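Local coordinates for protein beta-mannosidase (Trichoderma harzianum, PDB 4CVU) that probably removes beta-linked mannose residues from the ends of mannosides and manno-oligosaccharides, as a secreted fungal enzyme of glycoside hydrolase family 2, at residues Y454-V465 against Q512-L521. Residues are numbered along the deposited sequence; the frame is centred on the assembly and turned at random.
Sequences YPDSDDFKANVV and QYENLFITTL. With MAN (alpha-D-mannopyranose), chain D; NAG (2-acetamido-2-deoxy-beta-D-glucopyranose), chain B; MAN (alpha-D-mannopyranose), chain C.
Phe460 meets Leu516 at the edge of its ring, where CE2 lies 4.2 Å from Leu516 CD2, while Pro455 CD rests over one face, offset toward the rim. The Phe517 ring carries its neighbour Leu516 CG on one face and receives Tyr454 at its edge. The planar groups of Asp456 and Asn515 are turned 58° against each other, and Asn515 ND2 donates to the syn lone pair of Asp456 OD2 at 2.6 Å, a short but bent bond (142°). Asp456 reaches it because CG stands opposite the backbone N (chi1 -166°). OD2 also accepts a weak bond from O4 of a mannose in a protein-attached glycan. Replacing Asp456 with an alanine would probably leave the Asn515 amide freer to turn and cost the mannose O4 its weak bond. A water donates to both Tyr454 O and Gln512 OE1, while Gln512 NE2 is hydrogen-bonded to Gln173. The bent Lys461 chain brings CE to 3.7 Å from Thr520 OG1, with NZ near Asn515 ND2 but not bonded to it. Val464 CG1 packs on Leu521 CD1, and Val465 CG2 presses tightly on Thr520 CG2 (3.4 Å). This mixed seam joins helices 458-475 and 506-528, probably in the family's (beta/alpha)8 barrel. Just ahead of the former helix, Asp456 bridges Asn515 and, weakly, the glycan; these two donors probably restrain its carboxylate, and nearby Lys461 NZ would favour its charged form.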
loop_
_atom_site.group_PDB
_atom_site.type_symbol
_atom_site.label_atom_id
_atom_site.label_comp_id
_atom_site.label_asym_id
_atom_site.label_seq_id
_atom_site.Cartn_x
_atom_site.Cartn_y
_atom_site.Cartn_z
ATOM N N TYR A 454 -19.107 -1.528 -35.871
ATOM C CA TYR A 454 -17.814 -1.147 -36.402
ATOM C C TYR A 454 -17.910 -0.535 -37.810
ATOM O O TYR A 454 -18.932 -0.719 -38.516
ATOM C CB TYR A 454 -16.886 -2.373 -36.423
ATOM C CG TYR A 454 -16.420 -2.765 -35.042
ATOM C CD1 TYR A 454 -17.186 -3.584 -34.241
ATOM C CD2 TYR A 454 -15.234 -2.266 -34.536
ATOM C CE1 TYR A 454 -16.781 -3.910 -32.971
ATOM C CE2 TYR A 454 -14.806 -2.577 -33.268
ATOM C CZ TYR A 454 -15.566 -3.418 -32.486
ATOM O OH TYR A 454 -15.170 -3.692 -31.188
ATOM N N PRO A 455 -16.851 0.187 -38.209
ATOM C CA PRO A 455 -16.769 0.711 -39.591
ATOM C C PRO A 455 -16.701 -0.403 -40.625
ATOM O O PRO A 455 -16.333 -1.538 -40.310
ATOM C CB PRO A 455 -15.458 1.511 -39.597
ATOM C CG PRO A 455 -15.141 1.765 -38.174
ATOM C CD PRO A 455 -15.660 0.573 -37.432
ATOM N N ASP A 456 -17.074 -0.067 -41.853
ATOM C CA ASP A 456 -16.959 -0.996 -42.978
ATOM C C ASP A 456 -16.551 -0.262 -44.271
ATOM O O ASP A 456 -16.909 -0.693 -45.368
ATOM C CB ASP A 456 -18.264 -1.762 -43.196
ATOM C CG ASP A 456 -18.095 -2.952 -44.119
ATOM O OD1 ASP A 456 -17.032 -3.622 -44.048
ATOM O OD2 ASP A 456 -19.023 -3.236 -44.921
ATOM N N SER A 457 -15.753 0.798 -44.120
ATOM C CA SER A 457 -15.152 1.476 -45.260
ATOM C C SER A 457 -14.111 0.530 -45.860
ATOM O O SER A 457 -13.777 -0.491 -45.262
ATOM C CB SER A 457 -14.495 2.765 -44.799
ATOM O OG SER A 457 -13.425 2.468 -43.907
ATOM N N ASP A 458 -13.613 0.863 -47.048
ATOM C CA ASP A 458 -12.666 0.010 -47.775
ATOM C C ASP A 458 -11.315 -0.095 -47.059
ATOM O O ASP A 458 -10.724 -1.153 -47.020
ATOM C CB ASP A 458 -12.451 0.522 -49.229
ATOM C CG ASP A 458 -13.713 0.389 -50.119
ATOM O OD1 ASP A 458 -14.663 -0.309 -49.765
ATOM O OD2 ASP A 458 -13.766 0.996 -51.213
ATOM N N ASP A 459 -10.822 1.000 -46.506
ATOM C CA ASP A 459 -9.517 0.960 -45.835
ATOM C C ASP A 459 -9.580 0.159 -44.518
ATOM O O ASP A 459 -8.670 -0.614 -44.234
ATOM C CB ASP A 459 -8.982 2.375 -45.548
ATOM C CG ASP A 459 -8.320 3.011 -46.779
ATOM O OD1 ASP A 459 -8.058 2.304 -47.781
ATOM O OD2 ASP A 459 -8.029 4.220 -46.732
ATOM N N PHE A 460 -10.650 0.365 -43.746
ATOM C CA PHE A 460 -10.848 -0.365 -42.465
ATOM C C PHE A 460 -10.932 -1.863 -42.726
ATOM O O PHE A 460 -10.194 -2.655 -42.131
ATOM C CB PHE A 460 -12.104 0.130 -41.738
ATOM C CG PHE A 460 -12.338 -0.535 -40.385
ATOM C CD1 PHE A 460 -11.708 -0.056 -39.239
ATOM C CD2 PHE A 460 -13.209 -1.618 -40.271
ATOM C CE1 PHE A 460 -11.929 -0.648 -37.997
ATOM C CE2 PHE A 460 -13.433 -2.223 -39.034
ATOM C CZ PHE A 460 -12.798 -1.733 -37.899
ATOM N N LYS A 461 -11.791 -2.243 -43.659
ATOM C CA LYS A 461 -11.867 -3.644 -44.087
ATOM C C LYS A 461 -10.522 -4.200 -44.543
ATOM O O LYS A 461 -10.135 -5.311 -44.145
ATOM C CB LYS A 461 -12.874 -3.812 -45.205
ATOM C CG LYS A 461 -13.057 -5.240 -45.672
ATOM C CD LYS A 461 -13.772 -5.313 -47.031
ATOM C CE LYS A 461 -15.232 -4.914 -46.908
ATOM N NZ LYS A 461 -15.812 -4.574 -48.228
ATOM N N ALA A 462 -9.819 -3.462 -45.388
ATOM C CA ALA A 462 -8.522 -3.957 -45.868
ATOM C C ALA A 462 -7.605 -4.269 -44.663
ATOM O O ALA A 462 -6.945 -5.291 -44.640
ATOM C CB ALA A 462 -7.868 -2.963 -46.809
ATOM N N ASN A 463 -7.626 -3.393 -43.657
ATOM C CA ASN A 463 -6.825 -3.573 -42.443
ATOM C C ASN A 463 -7.286 -4.827 -41.685
ATOM O O ASN A 463 -6.488 -5.672 -41.347
ATOM C CB ASN A 463 -6.916 -2.326 -41.533
ATOM C CG ASN A 463 -5.790 -2.251 -40.508
ATOM O OD1 ASN A 463 -4.940 -3.114 -40.437
ATOM N ND2 ASN A 463 -5.800 -1.209 -39.699
ATOM N N VAL A 464 -8.593 -4.956 -41.498
ATOM C CA VAL A 464 -9.166 -6.147 -40.848
ATOM C C VAL A 464 -8.745 -7.421 -41.577
ATOM O O VAL A 464 -8.362 -8.421 -40.961
ATOM C CB VAL A 464 -10.715 -6.058 -40.773
ATOM C CG1 VAL A 464 -11.302 -7.400 -40.400
ATOM C CG2 VAL A 464 -11.145 -5.017 -39.742
ATOM N N VAL A 465 -8.819 -7.400 -42.916
ATOM C CA VAL A 465 -8.462 -8.575 -43.716
ATOM C C VAL A 465 -6.993 -8.942 -43.511
ATOM O O VAL A 465 -6.657 -10.116 -43.419
ATOM C CB VAL A 465 -8.796 -8.344 -45.226
ATOM C CG1 VAL A 465 -8.081 -9.350 -46.099
ATOM C CG2 VAL A 465 -10.315 -8.389 -45.450
ATOM N N GLN A 512 -23.716 -3.908 -43.344
ATOM C CA GLN A 512 -22.294 -3.804 -43.037
ATOM C C GLN A 512 -21.839 -4.984 -42.173
ATOM O O GLN A 512 -20.719 -5.486 -42.344
ATOM C CB GLN A 512 -22.005 -2.510 -42.288
ATOM C CG GLN A 512 -22.157 -1.231 -43.087
ATOM C CD GLN A 512 -21.853 -0.023 -42.226
ATOM O OE1 GLN A 512 -22.500 0.185 -41.198
ATOM N NE2 GLN A 512 -20.842 0.764 -42.619
ATOM N N TYR A 513 -22.708 -5.379 -41.230
ATOM C CA TYR A 513 -22.468 -6.530 -40.375
ATOM C C TYR A 513 -22.273 -7.779 -41.213
ATOM O O TYR A 513 -21.271 -8.475 -41.064
ATOM C CB TYR A 513 -23.592 -6.725 -39.343
ATOM C CG TYR A 513 -23.608 -8.095 -38.668
ATOM C CD1 TYR A 513 -22.655 -8.443 -37.719
ATOM C CD2 TYR A 513 -24.597 -9.032 -38.973
ATOM C CE1 TYR A 513 -22.666 -9.702 -37.107
ATOM C CE2 TYR A 513 -24.627 -10.269 -38.361
ATOM C CZ TYR A 513 -23.657 -10.598 -37.424
ATOM O OH TYR A 513 -23.674 -11.840 -36.803
ATOM N N GLU A 514 -23.244 -8.061 -42.070
ATOM C CA GLU A 514 -23.161 -9.206 -42.975
ATOM C C GLU A 514 -21.943 -9.089 -43.875
ATOM O O GLU A 514 -21.204 -10.042 -44.055
ATOM C CB GLU A 514 -24.420 -9.319 -43.830
ATOM C CG GLU A 514 -25.635 -9.718 -43.034
ATOM C CD GLU A 514 -26.827 -10.018 -43.911
ATOM O OE1 GLU A 514 -26.871 -9.482 -45.051
ATOM O OE2 GLU A 514 -27.709 -10.785 -43.452
ATOM N N ASN A 515 -21.713 -7.895 -44.411
ATOM C CA ASN A 515 -20.631 -7.698 -45.366
ATOM C C ASN A 515 -19.278 -7.934 -44.698
ATOM O O ASN A 515 -18.421 -8.637 -45.257
ATOM C CB ASN A 515 -20.690 -6.295 -45.970
ATOM C CG ASN A 515 -19.550 -6.035 -46.936
ATOM O OD1 ASN A 515 -19.502 -6.619 -48.008
ATOM N ND2 ASN A 515 -18.607 -5.226 -46.535
ATOM N N LEU A 516 -19.091 -7.384 -43.492
ATOM C CA LEU A 516 -17.792 -7.566 -42.800
ATOM C C LEU A 516 -17.675 -8.960 -42.188
ATOM O O LEU A 516 -16.732 -9.715 -42.499
ATOM C CB LEU A 516 -17.565 -6.519 -41.704
ATOM C CG LEU A 516 -16.162 -6.542 -41.063
ATOM C CD1 LEU A 516 -15.101 -6.443 -42.126
ATOM C CD2 LEU A 516 -15.969 -5.440 -40.024
ATOM N N PHE A 517 -18.639 -9.306 -41.331
ATOM C CA PHE A 517 -18.509 -10.513 -40.491
ATOM C C PHE A 517 -18.914 -11.818 -41.201
ATOM O O PHE A 517 -18.612 -12.905 -40.726
ATOM C CB PHE A 517 -19.245 -10.322 -39.164
ATOM C CG PHE A 517 -18.653 -9.229 -38.313
ATOM C CD1 PHE A 517 -17.522 -9.478 -37.526
ATOM C CD2 PHE A 517 -19.167 -7.953 -38.344
ATOM C CE1 PHE A 517 -16.945 -8.482 -36.765
ATOM C CE2 PHE A 517 -18.599 -6.945 -37.573
ATOM C CZ PHE A 517 -17.478 -7.209 -36.795
ATOM N N ILE A 518 -19.547 -11.731 -42.366
ATOM C CA ILE A 518 -19.909 -12.962 -43.067
ATOM C C ILE A 518 -19.229 -13.026 -44.451
ATOM O O ILE A 518 -18.387 -13.876 -44.680
ATOM C CB ILE A 518 -21.435 -13.103 -43.185
ATOM C CG1 ILE A 518 -22.086 -13.097 -41.798
ATOM C CG2 ILE A 518 -21.800 -14.388 -43.916
ATOM C CD1 ILE A 518 -23.607 -13.110 -41.845
ATOM N N THR A 519 -19.604 -12.118 -45.353
ATOM C CA THR A 519 -19.077 -12.095 -46.720
ATOM C C THR A 519 -17.546 -11.988 -46.703
ATOM O O THR A 519 -16.885 -12.824 -47.275
ATOM C CB THR A 519 -19.726 -10.970 -47.564
ATOM O OG1 THR A 519 -21.156 -11.023 -47.447
ATOM C CG2 THR A 519 -19.367 -11.106 -49.044
ATOM N N THR A 520 -16.974 -11.019 -46.003
ATOM C CA THR A 520 -15.504 -10.873 -46.007
ATOM C C THR A 520 -14.859 -11.932 -45.116
ATOM O O THR A 520 -14.071 -12.757 -45.583
ATOM C CB THR A 520 -15.052 -9.491 -45.526
ATOM O OG1 THR A 520 -15.721 -8.484 -46.276
ATOM C CG2 THR A 520 -13.542 -9.313 -45.695
ATOM N N LEU A 521 -15.231 -11.917 -43.840
ATOM C CA LEU A 521 -14.582 -12.778 -42.848
ATOM C C LEU A 521 -14.791 -14.292 -43.061
ATOM O O LEU A 521 -13.839 -15.051 -42.951
ATOM C CB LEU A 521 -14.977 -12.353 -41.427
ATOM C CG LEU A 521 -14.080 -11.314 -40.719
ATOM C CD1 LEU A 521 -13.584 -10.188 -41.592
ATOM C CD2 LEU A 521 -14.779 -10.739 -39.510
HETATM C C1 MAN D . -23.870 -2.734 -49.743
HETATM C C2 MAN D . -22.357 -2.774 -49.968
HETATM C C3 MAN D . -21.636 -3.191 -48.713
HETATM C C4 MAN D . -22.089 -2.348 -47.523
HETATM C C5 MAN D . -23.592 -2.489 -47.381
HETATM C C6 MAN D . -24.085 -1.707 -46.167
HETATM O O2 MAN D . -21.892 -1.503 -50.365
HETATM O O3 MAN D . -20.241 -3.049 -48.856
HETATM O O4 MAN D . -21.401 -2.782 -46.351
HETATM O O5 MAN D . -24.222 -2.021 -48.571
HETATM O O6 MAN D . -25.451 -1.986 -45.910
HETATM C C1 NAG B . -31.984 -10.141 -44.253
HETATM C C2 NAG B . -30.876 -10.083 -45.280
HETATM C C3 NAG B . -30.070 -8.816 -45.078
HETATM C C4 NAG B . -30.953 -7.575 -45.081
HETATM C C5 NAG B . -32.022 -7.824 -44.018
HETATM C C6 NAG B . -32.968 -6.662 -43.768
HETATM C C7 NAG B . -29.836 -12.167 -46.016
HETATM C C8 NAG B . -28.832 -13.226 -45.771
HETATM N N2 NAG B . -29.938 -11.179 -45.132
HETATM O O3 NAG B . -29.020 -8.763 -46.007
HETATM O O4 NAG B . -30.154 -6.476 -44.686
HETATM O O5 NAG B . -32.768 -8.977 -44.342
HETATM O O6 NAG B . -33.293 -6.183 -45.032
HETATM O O7 NAG B . -30.547 -12.261 -46.989
HETATM C C1 MAN C . -26.389 -4.415 -48.444
HETATM C C2 MAN C . -25.701 -4.314 -49.808
HETATM C C3 MAN C . -25.816 -5.677 -50.470
HETATM C C4 MAN C . -25.227 -6.766 -49.553
HETATM C C5 MAN C . -25.844 -6.728 -48.160
HETATM C C6 MAN C . -25.169 -7.724 -47.214
HETATM O O2 MAN C . -24.298 -4.092 -49.689
HETATM O O3 MAN C . -25.057 -5.660 -51.646
HETATM O O4 MAN C . -25.431 -8.030 -50.113
HETATM O O5 MAN C . -25.734 -5.408 -47.643
HETATM O O6 MAN C . -23.840 -7.370 -46.911
HETATM O O HOH W 1 -21.576 -0.637 -38.534
#